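Local coordinates for protein geranyltranstransferase (IspA) (Helicobacter pylori, PDB 3LLW) that probably acts as a magnesium-dependent prenyltransferase of the FPP/GGPP synthase family, building isoprenoid chains from short diphosphate precursors, at residues K159-G164 and A190-A195; L184-T189 and F218-G223; R50-L55 and L224-L229; L81-L86 and L197-V202. All coordinates share one frame; numbering follows the deposited sequence.

Interaction 1 (K159-G164 and A190-A195)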
loop_
_atom_site.group_PDB
_atom_site.type_symbol
_atom_site.label_atom_id
_atom_site.label_comp_id
_atom_site.label_asym_id
_atom_site.label_seq_id
_atom_site.Cartn_x
_atom_site.Cartn_y
_atom_site.Cartn_z
ATOM N N LYS A 159 10.847 4.616 4.328
ATOM C CA LYS A 159 11.767 5.736 4.418
ATOM C C LYS A 159 11.154 6.930 5.146
ATOM O O LYS A 159 11.844 7.918 5.417
ATOM C CB LYS A 159 12.173 6.161 2.992
ATOM C CG LYS A 159 13.377 5.398 2.447
ATOM C CD LYS A 159 13.116 4.782 1.078
ATOM C CE LYS A 159 13.113 5.784 -0.071
ATOM N NZ LYS A 159 11.728 6.081 -0.518
ATOM N N GLY A 160 9.852 6.866 5.421
ATOM C CA GLY A 160 9.154 7.926 6.152
ATOM C C GLY A 160 8.377 7.405 7.368
ATOM O O GLY A 160 8.968 7.014 8.377
ATOM N N MET A 161 7.053 7.387 7.248
ATOM C CA MET A 161 6.141 7.183 8.382
ATOM C C MET A 161 6.377 5.880 9.132
ATOM O O MET A 161 6.403 5.868 10.363
ATOM C CB MET A 161 4.696 7.310 7.903
ATOM C CG MET A 161 3.638 7.185 8.976
ATOM S SD MET A 161 1.974 7.089 8.269
ATOM C CE MET A 161 2.060 5.421 7.586
ATOM N N ILE A 162 6.618 4.802 8.384
ATOM C CA ILE A 162 6.878 3.477 8.955
ATOM C C ILE A 162 8.184 3.412 9.754
ATOM O O ILE A 162 8.183 2.913 10.899
ATOM C CB ILE A 162 6.764 2.367 7.896
ATOM C CG1 ILE A 162 5.298 2.174 7.531
ATOM C CG2 ILE A 162 7.300 1.037 8.411
ATOM C CD1 ILE A 162 5.095 1.595 6.151
ATOM N N LEU A 163 9.277 3.925 9.184
ATOM C CA LEU A 163 10.529 4.083 9.945
ATOM C C LEU A 163 10.298 4.781 11.281
ATOM O O LEU A 163 10.742 4.287 12.323
ATOM C CB LEU A 163 11.588 4.856 9.164
ATOM C CG LEU A 163 12.923 5.140 9.849
ATOM C CD1 LEU A 163 13.534 3.854 10.387
ATOM C CD2 LEU A 163 13.887 5.830 8.867
ATOM N N GLY A 164 9.601 5.916 11.245
ATOM C CA GLY A 164 9.302 6.647 12.464
ATOM C C GLY A 164 8.452 5.855 13.455
ATOM O O GLY A 164 8.666 5.943 14.669
ATOM N N ALA A 190 6.033 14.232 10.635
ATOM C CA ALA A 190 6.211 15.403 9.762
ATOM C C ALA A 190 6.222 15.099 8.279
ATOM O O ALA A 190 5.828 15.948 7.465
ATOM C CB ALA A 190 7.452 16.203 10.168
ATOM N N LYS A 191 6.657 13.884 7.934
ATOM C CA LYS A 191 6.776 13.431 6.539
ATOM C C LYS A 191 5.451 13.410 5.779
ATOM O O LYS A 191 5.369 13.922 4.654
ATOM C CB LYS A 191 7.429 12.047 6.483
ATOM C CG LYS A 191 8.679 11.990 5.596
ATOM C CD LYS A 191 9.884 12.542 6.348
ATOM C CE LYS A 191 11.201 12.062 5.758
ATOM N NZ LYS A 191 11.860 13.119 4.931
ATOM N N LEU A 192 4.427 12.833 6.407
ATOM C CA LEU A 192 3.062 12.776 5.858
ATOM C C LEU A 192 2.351 14.146 5.816
ATOM O O LEU A 192 1.522 14.422 4.930
ATOM C CB LEU A 192 2.220 11.754 6.644
ATOM C CG LEU A 192 0.858 11.318 6.094
ATOM C CD1 LEU A 192 1.022 10.707 4.707
ATOM C CD2 LEU A 192 0.098 10.353 7.050
ATOM N N ILE A 193 2.683 14.994 6.776
ATOM C CA ILE A 193 2.198 16.382 6.831
ATOM C C ILE A 193 2.838 17.211 5.679
ATOM O O ILE A 193 2.155 17.995 5.013
ATOM C CB ILE A 193 2.523 16.970 8.233
ATOM C CG1 ILE A 193 1.531 16.401 9.278
ATOM C CG2 ILE A 193 2.521 18.499 8.262
ATOM C CD1 ILE A 193 1.848 16.842 10.660
ATOM N N SER A 194 4.132 17.023 5.432
ATOM C CA SER A 194 4.768 17.752 4.318
ATOM C C SER A 194 4.325 17.162 2.971
ATOM O O SER A 194 4.145 17.903 2.007
ATOM C CB SER A 194 6.296 17.863 4.489
ATOM O OG SER A 194 7.022 17.160 3.512
ATOM N N ALA A 195 4.074 15.845 2.936
ATOM C CA ALA A 195 3.492 15.191 1.748
ATOM C C ALA A 195 2.128 15.747 1.384
ATOM O O ALA A 195 1.931 16.150 0.225
ATOM C CB ALA A 195 3.434 13.670 1.890
#

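Interaction 2 (L184-T189 and F218-G223)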
loop_
_atom_site.group_PDB
_atom_site.type_symbol
_atom_site.label_atom_id
_atom_site.label_comp_id
_atom_site.label_asym_id
_atom_site.label_seq_id
_atom_site.Cartn_x
_atom_site.Cartn_y
_atom_site.Cartn_z
ATOM N N LEU A 184 13.000 10.747 14.941
ATOM C CA LEU A 184 11.828 9.917 15.104
ATOM C C LEU A 184 10.595 10.693 14.675
ATOM O O LEU A 184 9.811 10.209 13.848
ATOM C CB LEU A 184 11.761 9.353 16.537
ATOM C CG LEU A 184 10.525 9.066 17.392
ATOM C CD1 LEU A 184 9.291 8.652 16.648
ATOM C CD2 LEU A 184 10.914 7.967 18.382
ATOM N N HIS A 185 10.450 11.917 15.168
ATOM C CA HIS A 185 9.232 12.679 14.909
ATOM C C HIS A 185 9.153 13.286 13.511
ATOM O O HIS A 185 8.045 13.436 12.987
ATOM C CB HIS A 185 9.000 13.733 15.995
ATOM C CG HIS A 185 8.613 13.145 17.312
ATOM N ND1 HIS A 185 7.644 12.170 17.431
ATOM C CD2 HIS A 185 9.049 13.400 18.568
ATOM C CE1 HIS A 185 7.510 11.840 18.704
ATOM N NE2 HIS A 185 8.351 12.571 19.414
ATOM N N GLU A 186 10.305 13.601 12.908
ATOM C CA GLU A 186 10.342 14.040 11.511
ATOM C C GLU A 186 9.694 12.944 10.678
ATOM O O GLU A 186 8.864 13.227 9.825
ATOM C CB GLU A 186 11.781 14.287 11.028
ATOM C CG GLU A 186 11.897 14.917 9.630
ATOM C CD GLU A 186 13.300 14.802 9.004
ATOM O OE1 GLU A 186 13.500 15.352 7.895
ATOM O OE2 GLU A 186 14.200 14.157 9.603
ATOM N N HIS A 187 10.039 11.690 10.984
ATOM C CA HIS A 187 9.574 10.529 10.215
ATOM C C HIS A 187 8.160 10.041 10.601
ATOM O O HIS A 187 7.324 9.855 9.728
ATOM C CB HIS A 187 10.633 9.406 10.235
ATOM C CG HIS A 187 11.882 9.755 9.472
ATOM N ND1 HIS A 187 12.833 10.635 9.949
ATOM C CD2 HIS A 187 12.325 9.351 8.260
ATOM C CE1 HIS A 187 13.800 10.760 9.060
ATOM N NE2 HIS A 187 13.516 9.990 8.026
ATOM N N LYS A 188 7.877 9.870 11.890
ATOM C CA LYS A 188 6.558 9.396 12.339
ATOM C C LYS A 188 5.451 10.364 11.885
ATOM O O LYS A 188 4.444 9.955 11.306
ATOM C CB LYS A 188 6.540 9.287 13.874
ATOM C CG LYS A 188 5.899 8.014 14.442
ATOM C CD LYS A 188 4.395 8.026 14.432
ATOM C CE LYS A 188 3.839 8.094 15.848
ATOM N NZ LYS A 188 4.000 6.799 16.558
ATOM N N THR A 189 5.680 11.657 12.106
ATOM C CA THR A 189 4.652 12.678 11.946
ATOM C C THR A 189 4.855 13.633 10.742
ATOM O O THR A 189 3.949 13.817 9.926
ATOM C CB THR A 189 4.531 13.453 13.270
ATOM O OG1 THR A 189 4.042 12.564 14.284
ATOM C CG2 THR A 189 3.600 14.646 13.149
ATOM N N PHE A 218 8.614 23.532 4.690
ATOM C CA PHE A 218 7.672 24.167 5.598
ATOM C C PHE A 218 6.912 23.121 6.403
ATOM O O PHE A 218 6.803 23.234 7.631
ATOM C CB PHE A 218 6.691 25.054 4.837
ATOM C CG PHE A 218 5.664 25.713 5.713
ATOM C CD1 PHE A 218 6.042 26.677 6.647
ATOM C CD2 PHE A 218 4.317 25.380 5.599
ATOM C CE1 PHE A 218 5.088 27.294 7.464
ATOM C CE2 PHE A 218 3.362 25.996 6.404
ATOM C CZ PHE A 218 3.750 26.958 7.337
ATOM N N GLY A 219 6.426 22.100 5.692
ATOM C CA GLY A 219 5.687 20.994 6.284
ATOM C C GLY A 219 6.470 20.192 7.289
ATOM O O GLY A 219 5.933 19.799 8.326
ATOM N N LEU A 220 7.743 19.959 6.986
ATOM C CA LEU A 220 8.649 19.303 7.920
ATOM C C LEU A 220 8.773 20.092 9.221
ATOM O O LEU A 220 8.719 19.513 10.318
ATOM C CB LEU A 220 10.027 19.117 7.282
ATOM C CG LEU A 220 10.552 17.741 6.859
ATOM C CD1 LEU A 220 9.473 16.780 6.373
ATOM C CD2 LEU A 220 11.651 17.901 5.801
ATOM N N LYS A 221 8.921 21.412 9.085
ATOM C CA LYS A 221 9.086 22.308 10.226
ATOM C C LYS A 221 7.802 22.413 11.027
ATOM O O LYS A 221 7.814 22.372 12.255
ATOM C CB LYS A 221 9.525 23.689 9.754
ATOM C CG LYS A 221 10.380 24.433 10.749
ATOM C CD LYS A 221 10.753 25.817 10.227
ATOM C CE LYS A 221 12.246 26.065 10.361
ATOM N NZ LYS A 221 12.818 25.486 11.627
ATOM N N MET A 222 6.690 22.518 10.322
ATOM C CA MET A 222 5.393 22.620 10.960
ATOM C C MET A 222 4.953 21.302 11.628
ATOM O O MET A 222 4.278 21.320 12.658
ATOM C CB MET A 222 4.367 23.073 9.939
ATOM C CG MET A 222 2.983 23.188 10.491
ATOM S SD MET A 222 1.928 22.140 9.501
ATOM C CE MET A 222 2.066 23.020 7.943
ATOM N N GLY A 223 5.343 20.174 11.034
ATOM C CA GLY A 223 5.042 18.860 11.572
ATOM C C GLY A 223 5.776 18.599 12.866
ATOM O O GLY A 223 5.237 17.963 13.774
#

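Interaction 3 (R50-L55 and L224-L229). With SO4 (sulfate ion), chain F.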
loop_
_atom_site.group_PDB
_atom_site.type_symbol
_atom_site.label_atom_id
_atom_site.label_comp_id
_atom_site.label_asym_id
_atom_site.label_seq_id
_atom_site.Cartn_x
_atom_site.Cartn_y
_atom_site.Cartn_z
ATOM N N ARG A 50 -9.097 15.648 10.796
ATOM C CA ARG A 50 -8.828 15.776 9.345
ATOM C C ARG A 50 -7.705 16.772 9.029
ATOM O O ARG A 50 -7.753 17.469 8.007
ATOM C CB ARG A 50 -10.106 16.162 8.557
ATOM C CG ARG A 50 -11.069 15.058 8.114
ATOM C CD ARG A 50 -10.977 13.752 8.897
ATOM N NE ARG A 50 -12.289 13.163 9.170
ATOM C CZ ARG A 50 -12.507 11.879 9.429
ATOM N NH1 ARG A 50 -13.741 11.459 9.680
ATOM N NH2 ARG A 50 -11.500 11.009 9.442
ATOM N N PHE A 51 -6.692 16.831 9.890
ATOM C CA PHE A 51 -5.622 17.798 9.721
ATOM C C PHE A 51 -4.929 17.676 8.357
ATOM O O PHE A 51 -4.681 18.680 7.702
ATOM C CB PHE A 51 -4.606 17.736 10.872
ATOM C CG PHE A 51 -3.540 18.811 10.801
ATOM C CD1 PHE A 51 -3.892 20.166 10.765
ATOM C CD2 PHE A 51 -2.189 18.475 10.765
ATOM C CE1 PHE A 51 -2.912 21.158 10.696
ATOM C CE2 PHE A 51 -1.204 19.460 10.704
ATOM C CZ PHE A 51 -1.564 20.801 10.662
ATOM N N ARG A 52 -4.653 16.447 7.927
ATOM C CA ARG A 52 -3.930 16.231 6.684
ATOM C C ARG A 52 -4.724 16.567 5.417
ATOM O O ARG A 52 -4.188 17.274 4.571
ATOM C CB ARG A 52 -3.293 14.833 6.629
ATOM C CG ARG A 52 -2.156 14.674 7.594
ATOM C CD ARG A 52 -2.273 13.362 8.345
ATOM N NE ARG A 52 -1.325 13.323 9.446
ATOM C CZ ARG A 52 -1.646 13.536 10.718
ATOM N NH1 ARG A 52 -0.699 13.489 11.637
ATOM N NH2 ARG A 52 -2.911 13.774 11.074
ATOM N N PRO A 53 -5.981 16.066 5.273
ATOM C CA PRO A 53 -6.764 16.579 4.153
ATOM C C PRO A 53 -6.976 18.096 4.164
ATOM O O PRO A 53 -6.936 18.718 3.100
ATOM C CB PRO A 53 -8.100 15.849 4.287
ATOM C CG PRO A 53 -7.796 14.624 5.055
ATOM C CD PRO A 53 -6.730 15.027 6.013
ATOM N N LYS A 54 -7.172 18.692 5.339
ATOM C CA LYS A 54 -7.243 20.159 5.425
ATOM C C LYS A 54 -5.981 20.857 4.915
ATOM O O LYS A 54 -6.078 21.889 4.252
ATOM C CB LYS A 54 -7.573 20.628 6.832
ATOM C CG LYS A 54 -9.031 20.436 7.197
ATOM C CD LYS A 54 -9.260 20.618 8.682
ATOM C CE LYS A 54 -10.692 20.211 9.031
ATOM N NZ LYS A 54 -11.080 20.608 10.393
ATOM N N LEU A 55 -4.808 20.295 5.204
ATOM C CA LEU A 55 -3.550 20.847 4.682
ATOM C C LEU A 55 -3.483 20.737 3.170
ATOM O O LEU A 55 -3.036 21.664 2.505
ATOM C CB LEU A 55 -2.346 20.119 5.279
ATOM C CG LEU A 55 -1.967 20.383 6.731
ATOM C CD1 LEU A 55 -1.101 19.223 7.217
ATOM C CD2 LEU A 55 -1.232 21.709 6.828
ATOM N N LEU A 224 7.013 19.087 12.943
ATOM C CA LEU A 224 7.769 19.075 14.190
ATOM C C LEU A 224 7.044 19.910 15.236
ATOM O O LEU A 224 6.792 19.444 16.357
ATOM C CB LEU A 224 9.187 19.607 13.980
ATOM C CG LEU A 224 10.110 19.675 15.205
ATOM C CD1 LEU A 224 10.324 18.288 15.835
ATOM C CD2 LEU A 224 11.449 20.321 14.836
ATOM N N CYS A 225 6.697 21.134 14.852
ATOM C CA CYS A 225 5.922 22.029 15.700
ATOM C C CYS A 225 4.599 21.383 16.160
ATOM O O CYS A 225 4.302 21.340 17.362
ATOM C CB CYS A 225 5.653 23.326 14.949
ATOM S SG CYS A 225 5.123 24.624 16.024
ATOM N N PHE A 226 3.840 20.858 15.195
ATOM C CA PHE A 226 2.643 20.056 15.445
ATOM C C PHE A 226 2.892 18.967 16.502
ATOM O O PHE A 226 2.079 18.783 17.385
ATOM C CB PHE A 226 2.116 19.452 14.126
ATOM C CG PHE A 226 0.979 18.468 14.300
ATOM C CD1 PHE A 226 1.219 17.101 14.334
ATOM C CD2 PHE A 226 -0.332 18.914 14.415
ATOM C CE1 PHE A 226 0.173 16.193 14.507
ATOM C CE2 PHE A 226 -1.390 18.012 14.578
ATOM C CZ PHE A 226 -1.134 16.652 14.626
ATOM N N GLN A 227 4.030 18.277 16.414
ATOM C CA GLN A 227 4.355 17.176 17.321
ATOM C C GLN A 227 4.766 17.615 18.729
ATOM O O GLN A 227 4.354 16.996 19.729
ATOM C CB GLN A 227 5.435 16.291 16.693
ATOM C CG GLN A 227 5.677 14.977 17.409
ATOM C CD GLN A 227 4.407 14.176 17.674
ATOM O OE1 GLN A 227 3.643 13.861 16.759
ATOM N NE2 GLN A 227 4.187 13.834 18.938
ATOM N N VAL A 228 5.581 18.667 18.805
ATOM C CA VAL A 228 5.985 19.265 20.078
ATOM C C VAL A 228 4.743 19.733 20.844
ATOM O O VAL A 228 4.592 19.431 22.036
ATOM C CB VAL A 228 6.997 20.429 19.884
ATOM C CG1 VAL A 228 7.346 21.090 21.210
ATOM C CG2 VAL A 228 8.270 19.925 19.226
ATOM N N LEU A 229 3.839 20.424 20.149
ATOM C CA LEU A 229 2.552 20.800 20.747
ATOM C C LEU A 229 1.732 19.595 21.197
ATOM O O LEU A 229 1.140 19.625 22.269
ATOM C CB LEU A 229 1.726 21.657 19.795
ATOM C CG LEU A 229 2.195 23.097 19.650
ATOM C CD1 LEU A 229 1.517 23.684 18.441
ATOM C CD2 LEU A 229 1.898 23.902 20.905
HETATM S S SO4 F . -5.653 14.092 13.537
HETATM O O1 SO4 F . -6.220 12.772 13.862
HETATM O O2 SO4 F . -4.189 14.035 13.574
HETATM O O3 SO4 F . -6.096 14.549 12.213
HETATM O O4 SO4 F . -6.090 15.047 14.553
#

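Interaction 4 (L81-L86 and L197-V202)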
loop_
_atom_site.group_PDB
_atom_site.type_symbol
_atom_site.label_atom_id
_atom_site.label_comp_id
_atom_site.label_asym_id
_atom_site.label_seq_id
_atom_site.Cartn_x
_atom_site.Cartn_y
_atom_site.Cartn_z
ATOM N N LEU A 81 -8.879 11.969 0.586
ATOM C CA LEU A 81 -9.327 10.755 1.276
ATOM C C LEU A 81 -8.224 9.686 1.293
ATOM O O LEU A 81 -8.105 8.930 2.269
ATOM C CB LEU A 81 -10.613 10.202 0.638
ATOM C CG LEU A 81 -11.324 9.036 1.353
ATOM C CD1 LEU A 81 -11.472 9.294 2.834
ATOM C CD2 LEU A 81 -12.663 8.702 0.725
ATOM N N SER A 82 -7.387 9.648 0.255
ATOM C CA SER A 82 -6.293 8.668 0.226
ATOM C C SER A 82 -5.283 8.944 1.324
ATOM O O SER A 82 -4.761 8.014 1.934
ATOM C CB SER A 82 -5.585 8.664 -1.118
ATOM O OG SER A 82 -4.750 9.786 -1.217
ATOM N N ILE A 83 -5.022 10.226 1.577
ATOM C CA ILE A 83 -4.150 10.646 2.671
ATOM C C ILE A 83 -4.763 10.267 4.035
ATOM O O ILE A 83 -4.057 9.802 4.930
ATOM C CB ILE A 83 -3.891 12.156 2.633
ATOM C CG1 ILE A 83 -3.364 12.583 1.248
ATOM C CG2 ILE A 83 -2.868 12.533 3.696
ATOM C CD1 ILE A 83 -3.231 14.096 1.052
ATOM N N GLU A 84 -6.076 10.448 4.166
ATOM C CA GLU A 84 -6.750 10.169 5.423
ATOM C C GLU A 84 -6.733 8.660 5.707
ATOM O O GLU A 84 -6.453 8.262 6.823
ATOM C CB GLU A 84 -8.160 10.793 5.430
ATOM C CG GLU A 84 -8.940 10.756 6.772
ATOM C CD GLU A 84 -8.280 11.494 7.951
ATOM O OE1 GLU A 84 -7.386 12.354 7.745
ATOM O OE2 GLU A 84 -8.679 11.203 9.110
ATOM N N CYS A 85 -6.940 7.836 4.676
ATOM C CA CYS A 85 -6.849 6.368 4.802
ATOM C C CYS A 85 -5.480 5.851 5.255
ATOM O O CYS A 85 -5.400 4.980 6.137
ATOM C CB CYS A 85 -7.261 5.679 3.497
ATOM S SG CYS A 85 -9.021 5.800 3.193
ATOM N N LEU A 86 -4.417 6.390 4.659
ATOM C CA LEU A 86 -3.054 6.065 5.072
ATOM C C LEU A 86 -2.800 6.434 6.523
ATOM O O LEU A 86 -2.212 5.657 7.259
ATOM C CB LEU A 86 -2.020 6.744 4.174
ATOM C CG LEU A 86 -0.667 6.026 4.139
ATOM C CD1 LEU A 86 -0.789 4.691 3.422
ATOM C CD2 LEU A 86 0.391 6.882 3.469
ATOM N N LEU A 197 0.958 18.699 2.031
ATOM C CA LEU A 197 1.167 20.031 1.466
ATOM C C LEU A 197 1.609 20.006 0.007
ATOM O O LEU A 197 0.938 20.601 -0.831
ATOM C CB LEU A 197 2.154 20.837 2.304
ATOM C CG LEU A 197 1.627 21.261 3.663
ATOM C CD1 LEU A 197 2.777 21.601 4.548
ATOM C CD2 LEU A 197 0.710 22.465 3.566
ATOM N N ILE A 198 2.671 19.261 -0.308
ATOM C CA ILE A 198 3.178 19.169 -1.706
ATOM C C ILE A 198 2.289 18.377 -2.680
ATOM O O ILE A 198 2.332 18.594 -3.915
ATOM C CB ILE A 198 4.654 18.697 -1.790
ATOM C CG1 ILE A 198 4.807 17.284 -1.213
ATOM C CG2 ILE A 198 5.567 19.703 -1.085
ATOM C CD1 ILE A 198 6.192 16.675 -1.340
ATOM N N MET A 199 1.470 17.483 -2.126
ATOM C CA MET A 199 0.457 16.776 -2.902
ATOM C C MET A 199 -0.633 17.771 -3.297
ATOM O O MET A 199 -1.246 17.615 -4.359
ATOM C CB MET A 199 -0.136 15.559 -2.156
ATOM C CG MET A 199 0.709 14.250 -2.156
ATOM S SD MET A 199 0.124 13.058 -0.863
ATOM C CE MET A 199 -1.229 12.360 -1.801
ATOM N N GLY A 200 -0.849 18.798 -2.465
ATOM C CA GLY A 200 -1.670 19.964 -2.854
ATOM C C GLY A 200 -1.135 20.740 -4.070
ATOM O O GLY A 200 -1.914 21.142 -4.949
ATOM N N LEU A 201 0.177 20.963 -4.124
ATOM C CA LEU A 201 0.794 21.691 -5.276
ATOM C C LEU A 201 0.704 20.866 -6.559
ATOM O O LEU A 201 0.174 21.325 -7.560
ATOM C CB LEU A 201 2.255 22.092 -4.992
ATOM C CG LEU A 201 3.027 22.802 -6.130
ATOM C CD1 LEU A 201 2.319 24.077 -6.602
ATOM C CD2 LEU A 201 4.433 23.140 -5.714
ATOM N N VAL A 202 1.216 19.641 -6.497
ATOM C CA VAL A 202 1.145 18.667 -7.581
ATOM C C VAL A 202 -0.271 18.519 -8.161
ATOM O O VAL A 202 -0.458 18.673 -9.380
ATOM C CB VAL A 202 1.736 17.299 -7.112
ATOM C CG1 VAL A 202 1.379 16.164 -8.063
ATOM C CG2 VAL A 202 3.240 17.408 -6.976
#

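Interaction 1 (K159-G164 and A190-A195)
M161, K191 and L192 carry this meeting of two helices, with G160 as the flat spot on which one of them rests. The first pair is sulfur against methyl: M161 SD lies 4.0 Å from L192 CD2. The two side chains run side by side and point the same way, and they meet only near their ends. M161 has CG anti to the backbone N (chi1 -177°), which swings its chain out beside L192. It then bends at its last torsion, 72°, and carries the terminal methyl off to one side of the sulfur.

K191 works differently. Its contact is made by the aliphatic part, CG sitting 4.1 Å from G160 CA, while the bent chain passes K159 with CE 4.2 Å from K159 O. G160 occupies the N-cap position of helix 161-170, and its carbonyl O accepts the first turn's bond from G164 N at 3.1 Å. Because G160 has no side chain, the backbones come close there, 6.0 Å between its CA and that of K191. The amine of K159 heads elsewhere, to a salt bridge with E133 of the second subunit.

Around the apolar pair, L192 also packs on L86 and L152, and M161 on Y89 and S90. The side chain of M161 lies about 9 Å from that of D94, a magnesium-binding residue of this enzyme, though no metal is bound to this chain here. This is the packed helical core of the isoprenoid synthase fold, where the start of one helix is set against the middle of another, close to the metal-binding region without touching it.

Interaction 2 (L184-T189 and F218-G223)
The backbones come close at two places one turn apart, CA to CA 6.6 Å between E186 and L220 and 6.2 Å between T189 and G223. Both pieces belong to long helices of the all-helical polyprenyl synthase fold, 178-204 and 209-236, which follow each other in the chain and pack together. The first widens into a pi-type turn over 186-189, a local irregularity that ends at T189.

At the outer, partly exposed end, E186 and L220 pass each other at a slant. The glutamate chain is extended, CG anti to the backbone N (chi1 -173°), and this carries its carboxylate over to the leucine. OE1 lies 3.8 Å from L220 CD2, and E186 CG is 4.2 Å from L220 CG. This is van der Waals packing, with the leucine CD2 resting against OE1. K191, five residues further along helix 178-204, lies against E186 too, and S194 packs on L220.

The inner end is tighter in backbone terms, because G223 brings no side chain. T189 uses its two branches for different jobs here. OG1 hydrogen-bonds to Q227 OE1, one turn beyond G223, which ties the threonine to the neighbouring helix by a polar link as well. CG2, anti to the threonine's own backbone N, rests 3.8 Å from G223 O.

Interaction 3 (R50-L55 and L224-L229)
The rings of F51 and F226 lie almost flat to one another, planes 5° apart, but they have slid until they barely overlap, with centroids 5.0 Å apart. The side chains come from the two helices in opposite directions and pass alongside; the closest atoms are F51 CE2 and F226 CD2, 3.9 Å apart. Each phenylalanine has CG anti to its backbone N, and each ring leans toward the other helix. Behind this pair, L55 CD1 sits over one face of the F51 ring, 3.5 Å above its plane and offset toward the rim, while L300 packs on both phenylalanines.

R52 meets F226 in another way. Its guanidinium plane stands at 87° to the ring, and the two side chains cross at about a right angle. NH1 comes within 4.0 Å of F226 CE1. NH2 instead serves a sulfate ion, probably from the crystallisation liquor: the bond from R52 NH2 to sulfate O2 is 2.8 Å long, with an N-H...O angle of 158°. The ion lies at the edge of the guanidinium, near its plane. A second, weak bond of 3.3 Å runs from F51 N to sulfate O3.

The anion therefore sits at the N-terminal end of helix 51-63, where an arginine and a first-turn amide probably stabilise its charge together. Residues 50-53 belong to the family's GKRxRP motif, so the bound sulfate is consistent with a site for a substrate diphosphate, flanked by the phenylalanine pair.

Interaction 4 (L81-L86 and L197-V202)
Apolar contact dominates between I83 and M199, which reach out of their helices and meet tip to tip. The terminal methyl of M199 does most of the touching: CE lies 3.7 Å from I83 CG1 and 3.9 Å from I83 CD1. The sulfur comes next, SD being 4.0 Å from CD1 of the same isoleucine. In M199 the chain leaves with CG anti to the carbonyl carbon and runs extended through chi2. It turns only at chi3, 82°, and this bend lays the methyl along the CG1-CD1 arm. The reach of M199 and the CG1-CD1 arm of I83 together span the 9.5 Å between their CA atoms.

The two pieces come from helices 73-94 and 178-204, both in the core of the all-helical isoprenoid synthase fold. Helix 142-156 adds to the same packing, its L148 and I151 lying on M199. Towards helix 51-63, I83 also meets R52.

Polar groups play a marginal part across the contact. The CB of S82 also faces M199, but its OG, 4.4 Å from M199 CE, gives only a loose touch, and the hydrogen bond of that hydroxyl goes back to I79 O within its own helix. E84 faces elsewhere on helix 73-94, where its OE2 forms a salt bridge with R50 NH2.

Helix 178-204 ties this set together, its successive turns serving interaction 2 (184-189), interaction 1 (190-195) and interaction 4 (197-202). Helix 209-236, next in the chain, supplies the second partner of interactions 2 and 3. Interaction 3 closes the widest loop in sequence, and the other three fall within its span; interaction 2 interleaves with 1 and with 4. Centres are 7 Å apart for interactions 1 and 2, and 15 Å for 2 and 4. I193 bridges interactions 1 and 3 by packing on F226 and F51. Helices distant in sequence form one compact core; interaction 3 borders the sulfate, side chains of 1 to 3 lie about 9-11 Å from that of D94, and 4 lies away.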